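Local coordinates for protein HTP-2 (Caenorhabditis elegans, PDB 4TZM) that probably helps build the meiotic chromosome axis, its HORMA domain binding a closure motif of its partner HTP-3, at residues S15-D20 with I31-D36; S51-Q56 with R176-L181; N58-E63 with M77-K82. One frame throughout, in Å; residues are numbered along the deposited sequence.

Contact 1 (S15-D20 with I31-D36); sequences SKDAID and IVSDPD
I31 meets A18 where the N-terminal arm passes the turn that leads into helix 35-56, and their CA atoms come within 4.9 Å. Starting at CB, the I31 side chain splits in two. The ethyl branch goes to A18: CG1 rests on A18 CB at 3.6 Å, and CD1, one bond further on, is still 4.2 Å from that same methyl. With CG1 beside the backbone N and anti to the carbonyl carbon (chi1 -59°), this branch is set on A18's side, and an extended chi2 (-175°) carries CD1 on past the A18 methyl. Toward D17 the fit is slacker: I31 CG1 and the other branch, CG2, both lie 4.3 Å from D17 O, loose van der Waals contact only.

D17 is the second point of contact. It sits at the centre of an inverse gamma turn, closed by a weak bond from A18 N to K16 O at 2.6 Å, a bend that puts A18 and the D17 side chain over the same partner segment. The carboxylate divides its work: OD2 lies 3.9 Å from S33 CB, a plain packing contact, while OD1 takes the backbone N of A164 as hydrogen-bond donor. That bond fixes the arm to the beginning of a second helix.

Around this small surface patch, D34 is the N-cap of helix 35-56 and also pairs with R37 in a salt bridge. I19 is backbone-bonded to S30 and packs on A164 and R168, while V32 reaches V167 and F41. The arm is therefore laid across the N-terminal ends of helices 35-56 and 164-185, with the 237-239 turn between strands 228-235 and 240-248 close by.

Contact 2 (S51-Q56 with R176-L181); sequences SAVLRQ and RSVQFL
A52 and V53 face V178 where two long helices of the HORMA core, 35-56 and 164-185, run side by side. Over these short segments their axes come to 9.7 Å, with a signed crossing angle of -15°; the two segments run nearly parallel, pointing the same way, with a few side chains meeting between them.

The apolar part centres on one methyl. V178 CG1, anti to its own backbone N (chi1 164°), is aimed into the interface and touches both neighbours on the facing helix: A52 CB lies 4.1 Å away, and V53 CG2 stands at the same distance, 4.1 Å, from V178 CG1. The two valines meet at about a right angle, one methyl of each doing the touching. V178 also packs on I232 of strand 228-235, joining helix 164-185 to the sheet.

The second part is made by glutamines packing through their aliphatic portions, at the more open margin of the interface. Q56 CG sits 3.9 Å from Q179 CA; the bend at chi2 (61°) then turns the Q56 amide alongside Q179 CG. Q56 also touches C182 and T183, further along helix 164-185. The amides do not pair: Q179 gives its NE2 to S75 O, at the start of hairpin strand 75-79, and thereby joins a third element to the helices. Its methylene remains for Q56, with Q56 OE1 ending 4.0 Å from Q179 CG.

Contact 3 (N58-E63 with M77-K82); sequences NILEKE and MTLSFK
The two backbones stay well apart, their nearest pair being K62 and M77 with CA atoms 7.9 Å from each other, so L60 with L79 and M77 with K62 are what bridge the gap. Upstream, N58 takes positive phi in a Schellman motif that ends helix 35-56 and turns the chain toward strand 65-69.

The inner touch is between leucines. L60 CD1 meets L79 CD2 at 4.1 Å, methyl to methyl, and the two side chains cross at about a right angle. F65 and I89 pack on both of them, making one small apolar cluster between the hairpin and helix 84-102. The L79 backbone is held at both polar atoms, its N by S51 OG and its O by Y47 OH.

Nearer the surface, M77 coils back on itself, three successive torsions lying near -60°, and its CE reaches 4.5 Å from K62 O in a loose contact. The lysine chain leads away, and it is this backbone O that meets M77.

L60 and its neighbour I59 also pack on apolar side chains of the bound HTP-3 peptide, while E61 OE1 makes a long, weak ion pair with a basic side chain of that peptide. The contact thus links the 65-69/75-79 hairpin to one edge of the closure-motif binding site of a HORMA domain.

Contact 2 is the buried one, contact 3 is partly buried, and contact 1 lies on the surface. Contacts 1 and 2 share helix 35-56: contact 1 lies at the turn leading into it, contact 2 on its last turns, and their centres are 26 Å apart. Contacts 2 and 3 are neighbours that touch, L54 O lying 2.9 Å from I59 N in a probable hydrogen bond where the helix gives way to the loop. All three rely on van der Waals packing between their segments, but contact 1 mixes it with a carboxylate, contact 2 with glutamine stems, and contact 3 with a leucine pair, of which L60 also packs on the bound peptide.

Contact 1 (S15-D20 with I31-D36)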
ATOM      1  N   SER A  15     -29.201   2.115  10.652  1.00107.84           N
ATOM      2  CA  SER A  15     -27.873   1.618  10.306  1.00106.19           C
ATOM      3  C   SER A  15     -27.018   2.722   9.690  1.00104.51           C
ATOM      4  O   SER A  15     -27.509   3.544   8.918  1.00106.36           O
ATOM      5  CB  SER A  15     -27.969   0.431   9.342  1.00105.89           C
ATOM      6  OG  SER A  15     -28.486  -0.720   9.989  1.00109.58           O
ATOM      7  N   LYS A  16     -25.739   2.739  10.048  1.00 97.05           N
ATOM      8  CA  LYS A  16     -24.792   3.686   9.473  1.00 90.56           C
ATOM      9  C   LYS A  16     -23.667   2.958   8.750  1.00 82.21           C
ATOM     10  O   LYS A  16     -23.078   2.028   9.300  1.00 81.67           O
ATOM     11  CB  LYS A  16     -24.205   4.593  10.559  1.00 93.56           C
ATOM     12  CG  LYS A  16     -24.998   5.862  10.824  1.00 98.68           C
ATOM     13  CD  LYS A  16     -24.221   6.808  11.725  1.00100.09           C
ATOM     14  CE  LYS A  16     -24.906   8.160  11.837  1.00102.64           C
ATOM     15  NZ  LYS A  16     -24.116   9.111  12.671  1.00103.37           N
ATOM     16  N   ASP A  17     -23.362   3.378   7.525  1.00 74.27           N
ATOM     17  CA  ASP A  17     -22.244   2.787   6.799  1.00 68.91           C
ATOM     18  C   ASP A  17     -20.940   3.158   7.496  1.00 68.04           C
ATOM     19  O   ASP A  17     -20.245   4.094   7.099  1.00 66.99           O
ATOM     20  CB  ASP A  17     -22.216   3.249   5.345  1.00 64.78           C
ATOM     21  CG  ASP A  17     -21.019   2.705   4.585  1.00 60.57           C
ATOM     22  OD1 ASP A  17     -20.536   1.613   4.943  1.00 62.17           O
ATOM     23  OD2 ASP A  17     -20.554   3.377   3.638  1.00 56.61           O
ATOM     24  N   ALA A  18     -20.624   2.416   8.550  1.00 68.01           N
ATOM     25  CA  ALA A  18     -19.422   2.643   9.333  1.00 67.61           C
ATOM     26  C   ALA A  18     -19.065   1.382  10.096  1.00 68.69           C
ATOM     27  O   ALA A  18     -19.931   0.562  10.398  1.00 69.31           O
ATOM     28  CB  ALA A  18     -19.620   3.809  10.288  1.00 67.43           C
ATOM     29  N   ILE A  19     -17.786   1.224  10.407  1.00 69.46           N
ATOM     30  CA  ILE A  19     -17.338   0.047  11.133  1.00 75.51           C
ATOM     31  C   ILE A  19     -17.423   0.267  12.640  1.00 88.52           C
ATOM     32  O   ILE A  19     -16.842   1.211  13.178  1.00 90.81           O
ATOM     33  CB  ILE A  19     -15.902  -0.338  10.736  1.00 69.57           C
ATOM     34  CG1 ILE A  19     -15.894  -0.894   9.309  1.00 66.85           C
ATOM     35  CG2 ILE A  19     -15.327  -1.364  11.707  1.00 66.71           C
ATOM     36  CD1 ILE A  19     -14.558  -0.795   8.617  1.00 64.04           C
ATOM     37  N   ASP A  20     -18.168  -0.604  13.312  1.00 98.45           N
ATOM     38  CA  ASP A  20     -18.278  -0.553  14.763  1.00104.16           C
ATOM     39  C   ASP A  20     -17.374  -1.615  15.377  1.00104.55           C
ATOM     40  O   ASP A  20     -17.828  -2.700  15.742  1.00107.68           O
ATOM     41  CB  ASP A  20     -19.727  -0.758  15.207  1.00110.24           C
ATOM     42  CG  ASP A  20     -19.987  -0.229  16.606  1.00117.46           C
ATOM     43  OD1 ASP A  20     -19.389   0.806  16.970  1.00118.75           O
ATOM     44  OD2 ASP A  20     -20.788  -0.847  17.339  1.00121.76           O
ATOM     45  N   ILE A  31     -15.167   5.444   9.104  1.00 56.96           N
ATOM     46  CA  ILE A  31     -15.933   5.835   7.929  1.00 54.18           C
ATOM     47  C   ILE A  31     -14.972   6.144   6.785  1.00 52.10           C
ATOM     48  O   ILE A  31     -13.994   6.866   6.970  1.00 56.27           O
ATOM     49  CB  ILE A  31     -16.827   7.059   8.213  1.00 56.34           C
ATOM     50  CG1 ILE A  31     -17.793   6.753   9.361  1.00 58.95           C
ATOM     51  CG2 ILE A  31     -17.599   7.464   6.966  1.00 56.83           C
ATOM     52  CD1 ILE A  31     -18.790   7.859   9.642  1.00 61.88           C
ATOM     53  N   VAL A  32     -15.245   5.583   5.610  1.00 48.49           N
ATOM     54  CA  VAL A  32     -14.365   5.745   4.458  1.00 45.42           C
ATOM     55  C   VAL A  32     -15.135   6.152   3.205  1.00 44.37           C
ATOM     56  O   VAL A  32     -14.610   6.065   2.095  1.00 43.31           O
ATOM     57  CB  VAL A  32     -13.590   4.441   4.153  1.00 45.42           C
ATOM     58  CG1 VAL A  32     -12.674   4.077   5.308  1.00 42.01           C
ATOM     59  CG2 VAL A  32     -14.564   3.302   3.852  1.00 46.21           C
ATOM     60  N   SER A  33     -16.377   6.595   3.385  1.00 46.54           N
ATOM     61  CA  SER A  33     -17.260   6.888   2.257  1.00 50.37           C
ATOM     62  C   SER A  33     -17.035   8.278   1.653  1.00 53.60           C
ATOM     63  O   SER A  33     -17.248   8.479   0.456  1.00 52.30           O
ATOM     64  CB  SER A  33     -18.722   6.737   2.688  1.00 52.38           C
ATOM     65  OG  SER A  33     -18.984   7.477   3.867  1.00 57.06           O
ATOM     66  N   ASP A  34     -16.608   9.232   2.477  1.00 53.81           N
ATOM     67  CA  ASP A  34     -16.369  10.597   2.013  1.00 57.22           C
ATOM     68  C   ASP A  34     -14.927  10.753   1.509  1.00 54.23           C
ATOM     69  O   ASP A  34     -14.047  10.003   1.925  1.00 53.00           O
ATOM     70  CB  ASP A  34     -16.673  11.599   3.137  1.00 63.13           C
ATOM     71  CG  ASP A  34     -15.732  11.460   4.308  1.00 67.92           C
ATOM     72  OD1 ASP A  34     -16.016  10.636   5.201  1.00 73.14           O
ATOM     73  OD2 ASP A  34     -14.712  12.179   4.336  1.00 67.56           O
ATOM     74  N   PRO A  35     -14.686  11.720   0.600  1.00 50.10           N
ATOM     75  CA  PRO A  35     -13.391  11.882  -0.082  1.00 47.28           C
ATOM     76  C   PRO A  35     -12.169  11.978   0.832  1.00 50.47           C
ATOM     77  O   PRO A  35     -11.152  11.347   0.542  1.00 51.41           O
ATOM     78  CB  PRO A  35     -13.565  13.195  -0.846  1.00 45.46           C
ATOM     79  CG  PRO A  35     -15.030  13.278  -1.112  1.00 45.27           C
ATOM     80  CD  PRO A  35     -15.683  12.692   0.108  1.00 46.99           C
ATOM     81  N   ASP A  36     -12.252  12.767   1.898  1.00 50.57           N
ATOM     82  CA  ASP A  36     -11.116  12.939   2.794  1.00 51.45           C
ATOM     83  C   ASP A  36     -10.809  11.668   3.586  1.00 50.19           C
ATOM     84  O   ASP A  36      -9.649  11.281   3.719  1.00 45.66           O
ATOM     85  CB  ASP A  36     -11.358  14.108   3.751  1.00 59.02           C
ATOM     86  CG  ASP A  36     -11.040  15.453   3.120  1.00 72.93           C
ATOM     87  OD1 ASP A  36     -10.237  15.484   2.164  1.00 76.67           O
ATOM     88  OD2 ASP A  36     -11.589  16.478   3.580  1.00 78.34           O
TER

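Contact 2 (S51-Q56 with R176-L181)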
ATOM      1  N   SER A  51       4.449  -2.040   5.864  1.00 45.17           N
ATOM      2  CA  SER A  51       5.067  -2.483   7.112  1.00 46.21           C
ATOM      3  C   SER A  51       5.088  -3.999   7.177  1.00 46.27           C
ATOM      4  O   SER A  51       6.105  -4.604   7.522  1.00 49.04           O
ATOM      5  CB  SER A  51       4.325  -1.927   8.325  1.00 48.68           C
ATOM      6  OG  SER A  51       4.570  -0.545   8.478  1.00 48.19           O
ATOM      7  N   ALA A  52       3.950  -4.605   6.853  1.00 47.44           N
ATOM      8  CA  ALA A  52       3.825  -6.052   6.825  1.00 44.46           C
ATOM      9  C   ALA A  52       4.826  -6.665   5.851  1.00 46.08           C
ATOM     10  O   ALA A  52       5.480  -7.651   6.171  1.00 52.65           O
ATOM     11  CB  ALA A  52       2.402  -6.456   6.457  1.00 41.65           C
ATOM     12  N   VAL A  53       4.961  -6.068   4.670  1.00 44.37           N
ATOM     13  CA  VAL A  53       5.892  -6.589   3.672  1.00 49.38           C
ATOM     14  C   VAL A  53       7.336  -6.514   4.160  1.00 55.74           C
ATOM     15  O   VAL A  53       8.076  -7.495   4.068  1.00 57.31           O
ATOM     16  CB  VAL A  53       5.785  -5.837   2.337  1.00 50.86           C
ATOM     17  CG1 VAL A  53       6.832  -6.356   1.362  1.00 52.74           C
ATOM     18  CG2 VAL A  53       4.391  -5.985   1.754  1.00 49.60           C
ATOM     19  N   LEU A  54       7.730  -5.352   4.679  1.00 56.48           N
ATOM     20  CA  LEU A  54       9.082  -5.168   5.202  1.00 56.86           C
ATOM     21  C   LEU A  54       9.411  -6.187   6.291  1.00 54.48           C
ATOM     22  O   LEU A  54      10.492  -6.773   6.293  1.00 49.80           O
ATOM     23  CB  LEU A  54       9.262  -3.747   5.745  1.00 58.00           C
ATOM     24  CG  LEU A  54       9.366  -2.594   4.741  1.00 57.93           C
ATOM     25  CD1 LEU A  54       9.361  -1.260   5.469  1.00 60.00           C
ATOM     26  CD2 LEU A  54      10.613  -2.726   3.883  1.00 58.51           C
ATOM     27  N   ARG A  55       8.476  -6.409   7.210  1.00 57.24           N
ATOM     28  CA  ARG A  55       8.716  -7.338   8.310  1.00 61.15           C
ATOM     29  C   ARG A  55       8.692  -8.792   7.837  1.00 61.17           C
ATOM     30  O   ARG A  55       9.636  -9.543   8.074  1.00 59.31           O
ATOM     31  CB  ARG A  55       7.686  -7.132   9.423  1.00 62.68           C
ATOM     32  CG  ARG A  55       7.726  -8.195  10.514  1.00 64.66           C
ATOM     33  CD  ARG A  55       9.005  -8.129  11.338  1.00 72.90           C
ATOM     34  NE  ARG A  55       9.448  -9.467  11.716  1.00 84.30           N
ATOM     35  CZ  ARG A  55      10.546 -10.050  11.246  1.00 86.50           C
ATOM     36  NH1 ARG A  55      11.333  -9.402  10.397  1.00 82.85           N
ATOM     37  NH2 ARG A  55      10.865 -11.277  11.635  1.00 92.14           N
ATOM     38  N   GLN A  56       7.614  -9.172   7.156  1.00 63.44           N
ATOM     39  CA  GLN A  56       7.396 -10.561   6.751  1.00 67.66           C
ATOM     40  C   GLN A  56       8.475 -11.080   5.795  1.00 67.06           C
ATOM     41  O   GLN A  56       8.802 -12.265   5.806  1.00 72.32           O
ATOM     42  CB  GLN A  56       6.009 -10.707   6.114  1.00 72.44           C
ATOM     43  CG  GLN A  56       5.176 -11.862   6.660  1.00 80.82           C
ATOM     44  CD  GLN A  56       4.893 -11.740   8.147  1.00 85.03           C
ATOM     45  OE1 GLN A  56       4.521 -10.673   8.639  1.00 86.56           O
ATOM     46  NE2 GLN A  56       5.070 -12.837   8.873  1.00 87.35           N
ATOM     47  N   ARG A 176      -3.649 -10.877   5.213  1.00 54.87           N
ATOM     48  CA  ARG A 176      -3.551 -12.330   5.283  1.00 58.12           C
ATOM     49  C   ARG A 176      -2.764 -12.873   4.096  1.00 57.08           C
ATOM     50  O   ARG A 176      -1.890 -13.719   4.261  1.00 62.44           O
ATOM     51  CB  ARG A 176      -4.940 -12.975   5.333  1.00 64.49           C
ATOM     52  CG  ARG A 176      -5.501 -13.124   6.740  1.00 70.99           C
ATOM     53  CD  ARG A 176      -6.695 -14.072   6.766  1.00 80.95           C
ATOM     54  NE  ARG A 176      -6.855 -14.707   8.073  1.00 91.38           N
ATOM     55  CZ  ARG A 176      -7.681 -14.277   9.022  1.00 95.42           C
ATOM     56  NH1 ARG A 176      -8.439 -13.209   8.813  1.00 92.93           N
ATOM     57  NH2 ARG A 176      -7.754 -14.920  10.180  1.00 98.96           N
ATOM     58  N   SER A 177      -3.069 -12.377   2.902  1.00 54.53           N
ATOM     59  CA  SER A 177      -2.378 -12.833   1.700  1.00 53.96           C
ATOM     60  C   SER A 177      -0.895 -12.471   1.736  1.00 54.03           C
ATOM     61  O   SER A 177      -0.053 -13.265   1.328  1.00 56.63           O
ATOM     62  CB  SER A 177      -3.038 -12.251   0.447  1.00 57.76           C
ATOM     63  OG  SER A 177      -4.295 -12.863   0.203  1.00 66.21           O
ATOM     64  N   VAL A 178      -0.577 -11.279   2.233  1.00 49.56           N
ATOM     65  CA  VAL A 178       0.815 -10.868   2.376  1.00 48.15           C
ATOM     66  C   VAL A 178       1.557 -11.802   3.328  1.00 49.25           C
ATOM     67  O   VAL A 178       2.602 -12.355   2.976  1.00 50.42           O
ATOM     68  CB  VAL A 178       0.935  -9.411   2.878  1.00 44.01           C
ATOM     69  CG1 VAL A 178       2.339  -9.135   3.395  1.00 42.90           C
ATOM     70  CG2 VAL A 178       0.580  -8.443   1.768  1.00 42.62           C
ATOM     71  N   GLN A 179       1.007 -11.990   4.524  1.00 48.90           N
ATOM     72  CA  GLN A 179       1.615 -12.886   5.502  1.00 51.95           C
ATOM     73  C   GLN A 179       1.739 -14.306   4.967  1.00 57.03           C
ATOM     74  O   GLN A 179       2.722 -14.987   5.239  1.00 62.99           O
ATOM     75  CB  GLN A 179       0.811 -12.889   6.800  1.00 55.06           C
ATOM     76  CG  GLN A 179       0.834 -11.554   7.522  1.00 59.95           C
ATOM     77  CD  GLN A 179      -0.062 -11.534   8.738  1.00 63.53           C
ATOM     78  OE1 GLN A 179      -0.868 -12.442   8.943  1.00 62.87           O
ATOM     79  NE2 GLN A 179       0.073 -10.495   9.558  1.00 63.34           N
ATOM     80  N   PHE A 180       0.752 -14.751   4.197  1.00 56.44           N
ATOM     81  CA  PHE A 180       0.802 -16.095   3.634  1.00 57.92           C
ATOM     82  C   PHE A 180       1.825 -16.184   2.499  1.00 58.94           C
ATOM     83  O   PHE A 180       2.608 -17.133   2.435  1.00 62.74           O
ATOM     84  CB  PHE A 180      -0.575 -16.531   3.139  1.00 54.88           C
ATOM     85  CG  PHE A 180      -0.548 -17.795   2.332  1.00 58.02           C
ATOM     86  CD1 PHE A 180      -0.387 -19.025   2.947  1.00 57.99           C
ATOM     87  CD2 PHE A 180      -0.675 -17.751   0.954  1.00 56.60           C
ATOM     88  CE1 PHE A 180      -0.355 -20.187   2.202  1.00 57.41           C
ATOM     89  CE2 PHE A 180      -0.644 -18.911   0.204  1.00 56.72           C
ATOM     90  CZ  PHE A 180      -0.482 -20.129   0.828  1.00 57.53           C
ATOM     91  N   LEU A 181       1.811 -15.192   1.610  1.00 54.85           N
ATOM     92  CA  LEU A 181       2.750 -15.121   0.490  1.00 57.48           C
ATOM     93  C   LEU A 181       4.209 -15.112   0.948  1.00 62.53           C
ATOM     94  O   LEU A 181       5.039 -15.874   0.442  1.00 63.67           O
ATOM     95  CB  LEU A 181       2.479 -13.870  -0.351  1.00 52.06           C
ATOM     96  CG  LEU A 181       3.465 -13.507  -1.463  1.00 50.40           C
ATOM     97  CD1 LEU A 181       3.500 -14.598  -2.518  1.00 52.78           C
ATOM     98  CD2 LEU A 181       3.108 -12.165  -2.085  1.00 44.60           C
TER

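Contact 3 (N58-E63 with M77-K82)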
ATOM      1  N   ASN A  58      11.439 -10.080   6.041  1.00 68.03           N
ATOM      2  CA  ASN A  58      12.641  -9.984   6.866  1.00 74.77           C
ATOM      3  C   ASN A  58      13.632  -8.955   6.315  1.00 70.89           C
ATOM      4  O   ASN A  58      14.844  -9.104   6.447  1.00 64.99           O
ATOM      5  CB  ASN A  58      13.305 -11.363   7.006  1.00 81.51           C
ATOM      6  CG  ASN A  58      14.278 -11.431   8.175  1.00 91.88           C
ATOM      7  OD1 ASN A  58      15.493 -11.339   7.994  1.00 94.10           O
ATOM      8  ND2 ASN A  58      13.744 -11.594   9.380  1.00 97.05           N
ATOM      9  N   ILE A  59      13.095  -7.909   5.693  1.00 69.62           N
ATOM     10  CA  ILE A  59      13.907  -6.822   5.168  1.00 66.75           C
ATOM     11  C   ILE A  59      14.382  -5.956   6.328  1.00 66.18           C
ATOM     12  O   ILE A  59      15.510  -5.463   6.334  1.00 61.97           O
ATOM     13  CB  ILE A  59      13.121  -5.983   4.146  1.00 61.82           C
ATOM     14  CG1 ILE A  59      12.693  -6.862   2.968  1.00 64.18           C
ATOM     15  CG2 ILE A  59      13.942  -4.803   3.655  1.00 61.81           C
ATOM     16  CD1 ILE A  59      11.951  -6.113   1.870  1.00 62.59           C
ATOM     17  N   LEU A  60      13.510  -5.791   7.316  1.00 68.18           N
ATOM     18  CA  LEU A  60      13.865  -5.136   8.570  1.00 69.14           C
ATOM     19  C   LEU A  60      13.550  -6.054   9.745  1.00 72.53           C
ATOM     20  O   LEU A  60      12.497  -6.696   9.768  1.00 74.21           O
ATOM     21  CB  LEU A  60      13.119  -3.811   8.723  1.00 65.10           C
ATOM     22  CG  LEU A  60      13.507  -2.677   7.776  1.00 63.74           C
ATOM     23  CD1 LEU A  60      12.623  -1.469   8.023  1.00 63.19           C
ATOM     24  CD2 LEU A  60      14.975  -2.317   7.942  1.00 65.36           C
ATOM     25  N   GLU A  61      14.459  -6.113  10.715  1.00 74.33           N
ATOM     26  CA  GLU A  61      14.287  -6.958  11.897  1.00 80.43           C
ATOM     27  C   GLU A  61      13.100  -6.506  12.742  1.00 78.15           C
ATOM     28  O   GLU A  61      12.685  -5.349  12.670  1.00 75.13           O
ATOM     29  CB  GLU A  61      15.557  -6.958  12.756  1.00 88.19           C
ATOM     30  CG  GLU A  61      16.807  -7.456  12.047  1.00 97.06           C
ATOM     31  CD  GLU A  61      17.500  -6.367  11.250  1.00104.13           C
ATOM     32  OE1 GLU A  61      18.189  -6.693  10.261  1.00108.95           O
ATOM     33  OE2 GLU A  61      17.363  -5.183  11.620  1.00104.60           O
ATOM     34  N   LYS A  62      12.577  -7.419  13.557  1.00 79.97           N
ATOM     35  CA  LYS A  62      11.391  -7.165  14.377  1.00 81.25           C
ATOM     36  C   LYS A  62      11.539  -5.993  15.356  1.00 81.88           C
ATOM     37  O   LYS A  62      10.547  -5.516  15.905  1.00 81.51           O
ATOM     38  CB  LYS A  62      11.017  -8.430  15.157  1.00 85.25           C
ATOM     39  CG  LYS A  62      12.132  -8.940  16.058  1.00 91.06           C
ATOM     40  CD  LYS A  62      11.649 -10.040  16.990  1.00 96.58           C
ATOM     41  CE  LYS A  62      12.739 -10.423  17.981  1.00103.48           C
ATOM     42  NZ  LYS A  62      12.274 -11.418  18.988  1.00107.96           N
ATOM     43  N   GLU A  63      12.771  -5.541  15.578  1.00 84.86           N
ATOM     44  CA  GLU A  63      13.032  -4.406  16.465  1.00 87.72           C
ATOM     45  C   GLU A  63      12.449  -3.101  15.912  1.00 82.57           C
ATOM     46  O   GLU A  63      12.058  -2.207  16.669  1.00 79.43           O
ATOM     47  CB  GLU A  63      14.539  -4.245  16.697  1.00 94.17           C
ATOM     48  CG  GLU A  63      15.073  -4.938  17.952  1.00103.23           C
ATOM     49  CD  GLU A  63      14.896  -6.447  17.925  1.00107.81           C
ATOM     50  OE1 GLU A  63      14.339  -6.997  18.898  1.00112.00           O
ATOM     51  OE2 GLU A  63      15.321  -7.087  16.940  1.00107.27           O
ATOM     52  N   MET A  77       2.710  -6.585  12.036  1.00 68.20           N
ATOM     53  CA  MET A  77       3.786  -5.753  12.562  1.00 67.17           C
ATOM     54  C   MET A  77       3.854  -4.422  11.815  1.00 61.11           C
ATOM     55  O   MET A  77       4.126  -4.388  10.616  1.00 56.41           O
ATOM     56  CB  MET A  77       5.128  -6.484  12.465  1.00 70.12           C
ATOM     57  CG  MET A  77       5.169  -7.828  13.187  1.00 72.90           C
ATOM     58  SD  MET A  77       4.824  -7.716  14.958  1.00 80.95           S
ATOM     59  CE  MET A  77       6.325  -6.952  15.564  1.00 57.97           C
ATOM     60  N   THR A  78       3.597  -3.327  12.527  1.00 61.64           N
ATOM     61  CA  THR A  78       3.679  -1.986  11.948  1.00 57.57           C
ATOM     62  C   THR A  78       4.939  -1.267  12.412  1.00 58.77           C
ATOM     63  O   THR A  78       5.363  -1.431  13.556  1.00 63.92           O
ATOM     64  CB  THR A  78       2.457  -1.124  12.320  1.00 54.60           C
ATOM     65  OG1 THR A  78       2.389  -0.976  13.744  1.00 56.34           O
ATOM     66  CG2 THR A  78       1.172  -1.760  11.801  1.00 46.01           C
ATOM     67  N   LEU A  79       5.532  -0.468  11.527  1.00 57.08           N
ATOM     68  CA  LEU A  79       6.756   0.261  11.847  1.00 57.23           C
ATOM     69  C   LEU A  79       6.581   1.111  13.106  1.00 60.38           C
ATOM     70  O   LEU A  79       5.548   1.755  13.290  1.00 63.57           O
ATOM     71  CB  LEU A  79       7.180   1.133  10.661  1.00 52.40           C
ATOM     72  CG  LEU A  79       7.807   0.395   9.471  1.00 45.78           C
ATOM     73  CD1 LEU A  79       7.777   1.259   8.221  1.00 43.78           C
ATOM     74  CD2 LEU A  79       9.236  -0.035   9.790  1.00 47.45           C
ATOM     75  N   SER A  80       7.586   1.091  13.975  1.00 59.64           N
ATOM     76  CA  SER A  80       7.510   1.785  15.257  1.00 66.71           C
ATOM     77  C   SER A  80       8.036   3.213  15.151  1.00 70.13           C
ATOM     78  O   SER A  80       9.093   3.451  14.566  1.00 69.91           O
ATOM     79  CB  SER A  80       8.289   1.017  16.327  1.00 71.32           C
ATOM     80  OG  SER A  80       8.182   1.653  17.587  1.00 74.60           O
ATOM     81  N   PHE A  81       7.293   4.157  15.722  1.00 71.79           N
ATOM     82  CA  PHE A  81       7.661   5.567  15.659  1.00 77.95           C
ATOM     83  C   PHE A  81       8.689   5.942  16.725  1.00 81.26           C
ATOM     84  O   PHE A  81       9.206   7.057  16.727  1.00 82.49           O
ATOM     85  CB  PHE A  81       6.418   6.449  15.800  1.00 78.79           C
ATOM     86  CG  PHE A  81       5.531   6.441  14.587  1.00 77.81           C
ATOM     87  CD1 PHE A  81       5.768   7.310  13.534  1.00 77.78           C
ATOM     88  CD2 PHE A  81       4.461   5.562  14.495  1.00 75.93           C
ATOM     89  CE1 PHE A  81       4.955   7.306  12.412  1.00 73.58           C
ATOM     90  CE2 PHE A  81       3.647   5.555  13.380  1.00 71.40           C
ATOM     91  CZ  PHE A  81       3.894   6.427  12.336  1.00 70.48           C
ATOM     92  N   LYS A  82       8.977   5.008  17.627  1.00 83.81           N
ATOM     93  CA  LYS A  82       9.980   5.222  18.666  1.00 85.29           C
ATOM     94  C   LYS A  82      11.385   4.939  18.136  1.00 82.78           C
ATOM     95  O   LYS A  82      12.349   5.600  18.521  1.00 87.75           O
ATOM     96  CB  LYS A  82       9.684   4.351  19.890  1.00 89.85           C
ATOM     97  CG  LYS A  82       8.450   4.780  20.676  1.00 95.25           C
ATOM     98  CD  LYS A  82       8.048   3.724  21.697  1.00104.47           C
ATOM     99  CE  LYS A  82       6.699   4.045  22.330  1.00108.42           C
ATOM    100  NZ  LYS A  82       6.138   2.886  23.081  1.00112.02           N
TER